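Local coordinates for protein PrgZ (Enterococcus faecalis, PDB 4FAJ) that binds peptide pheromone outside the cell as a membrane-anchored receptor of the solute-binding protein 5 family, probably serving peptide uptake, at residues E349-K354 against V528-V533. Sequence-based numbering, arbitrary orientation.
Sequences ESLVKK and VPIFQV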
# COMPACT_ATOMS: atom_id res chain seq x y z
N GLU A 349 -8.59 15.34 -15.37
CA GLU A 349 -8.47 14.84 -16.73
C GLU A 349 -7.22 15.37 -17.42
O GLU A 349 -6.54 14.62 -18.12
CB GLU A 349 -9.72 15.14 -17.58
CG GLU A 349 -11.01 14.48 -17.07
CD GLU A 349 -10.97 12.94 -17.02
OE1 GLU A 349 -10.04 12.33 -17.59
OE2 GLU A 349 -11.88 12.35 -16.41
N SER A 350 -6.91 16.65 -17.24
CA SER A 350 -5.68 17.21 -17.79
C SER A 350 -4.43 16.55 -17.22
O SER A 350 -3.49 16.26 -17.95
CB SER A 350 -5.62 18.72 -17.57
OG SER A 350 -6.58 19.37 -18.38
N LEU A 351 -4.43 16.30 -15.91
CA LEU A 351 -3.30 15.61 -15.28
C LEU A 351 -3.04 14.24 -15.89
O LEU A 351 -1.92 13.94 -16.28
CB LEU A 351 -3.55 15.45 -13.77
CG LEU A 351 -2.57 14.62 -12.94
CD1 LEU A 351 -1.22 15.30 -12.88
CD2 LEU A 351 -3.12 14.43 -11.54
N VAL A 352 -4.08 13.42 -15.98
CA VAL A 352 -3.90 12.04 -16.45
C VAL A 352 -3.63 11.97 -17.96
O VAL A 352 -2.86 11.11 -18.41
CB VAL A 352 -5.08 11.12 -16.06
CG1 VAL A 352 -5.31 11.14 -14.51
CG2 VAL A 352 -6.34 11.51 -16.80
N LYS A 353 -4.24 12.86 -18.74
CA LYS A 353 -4.06 12.88 -20.20
C LYS A 353 -2.68 13.39 -20.62
O LYS A 353 -2.04 12.82 -21.52
CB LYS A 353 -5.13 13.75 -20.87
CG LYS A 353 -6.52 13.13 -20.89
CD LYS A 353 -7.60 14.12 -21.37
CE LYS A 353 -7.28 14.71 -22.74
NZ LYS A 353 -6.85 13.67 -23.72
N LYS A 354 -2.21 14.44 -19.97
CA LYS A 354 -1.02 15.17 -20.41
C LYS A 354 0.19 14.78 -19.60
O LYS A 354 1.20 14.37 -20.15
CB LYS A 354 -1.26 16.68 -20.32
CG LYS A 354 -2.55 17.13 -20.97
CD LYS A 354 -2.87 18.59 -20.66
CE LYS A 354 -4.25 18.98 -21.19
NZ LYS A 354 -4.75 20.28 -20.64
N VAL A 528 -8.58 14.53 -0.59
CA VAL A 528 -8.86 14.87 -2.00
C VAL A 528 -8.32 13.77 -2.92
O VAL A 528 -7.11 13.64 -3.05
CB VAL A 528 -8.20 16.20 -2.43
CG1 VAL A 528 -8.40 16.47 -3.95
CG2 VAL A 528 -8.74 17.36 -1.61
N PRO A 529 -9.21 12.97 -3.53
CA PRO A 529 -8.73 11.96 -4.49
C PRO A 529 -8.40 12.61 -5.83
O PRO A 529 -9.17 13.44 -6.35
CB PRO A 529 -9.90 10.97 -4.61
CG PRO A 529 -11.06 11.59 -3.97
CD PRO A 529 -10.67 12.91 -3.35
N ILE A 530 -7.25 12.23 -6.38
CA ILE A 530 -6.73 12.87 -7.57
C ILE A 530 -6.85 11.92 -8.75
O ILE A 530 -7.65 12.16 -9.64
CB ILE A 530 -5.27 13.32 -7.41
CG1 ILE A 530 -5.09 14.16 -6.14
CG2 ILE A 530 -4.86 14.17 -8.64
CD1 ILE A 530 -3.62 14.39 -5.77
N PHE A 531 -6.05 10.86 -8.75
CA PHE A 531 -6.09 9.89 -9.85
C PHE A 531 -5.84 8.46 -9.38
O PHE A 531 -5.30 8.22 -8.31
CB PHE A 531 -5.11 10.28 -10.95
CG PHE A 531 -3.66 10.21 -10.55
CD1 PHE A 531 -3.04 11.31 -9.99
CD2 PHE A 531 -2.90 9.07 -10.78
CE1 PHE A 531 -1.69 11.28 -9.62
CE2 PHE A 531 -1.55 9.02 -10.43
CZ PHE A 531 -0.95 10.13 -9.84
N GLN A 532 -6.28 7.52 -10.22
CA GLN A 532 -6.06 6.10 -10.03
C GLN A 532 -4.89 5.71 -10.91
O GLN A 532 -4.87 6.00 -12.12
CB GLN A 532 -7.31 5.30 -10.42
CG GLN A 532 -7.15 3.78 -10.29
CD GLN A 532 -8.42 2.99 -10.51
OE1 GLN A 532 -9.50 3.56 -10.69
NE2 GLN A 532 -8.29 1.65 -10.47
N VAL A 533 -3.92 5.05 -10.28
CA VAL A 533 -2.62 4.77 -10.86
C VAL A 533 -2.68 3.64 -11.88
O VAL A 533 -3.14 2.54 -11.57
CB VAL A 533 -1.60 4.38 -9.77
CG1 VAL A 533 -0.26 3.96 -10.38
CG2 VAL A 533 -1.40 5.52 -8.77
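L351 reaches from helix 348-356 to two successive residues of strand 528-539, and a classic beta bulge at I530 and F531, which both face M320 of strand 311-324, is consistent with one leucine meeting both. F531 points its CB at the helix, while I530 reaches it with its CG2 branch. The contact is wholly apolar. CD2 of L351 presses on CG2 of I530 at 3.4 Å, a close fit for two methyl carbons, and also lies 3.5 Å from CD1 of F531, approaching the ring obliquely. With CG of L351 swung anti to the backbone N (chi1 173°), this methyl is carried out to the strand. V352 and F531 run antiparallel alongside each other, CG1 of V352 lying 3.7 Å from CB of F531. All four residues are buried. The F531 ring also meets an aromatic side chain of the bound peptide edge-to-face, which makes L351 and V352 second-shell neighbours of the peptide site. Segments 349-354 and 528-533 run 24° apart with axes separated by 8.8 Å, a helix layered on the mixed sheet. Helix 421-437 lies alongside, F429 touching L351 and L430 touching I530, while strands 311-324 and 361-362 pair antiparallel with strand 528-539.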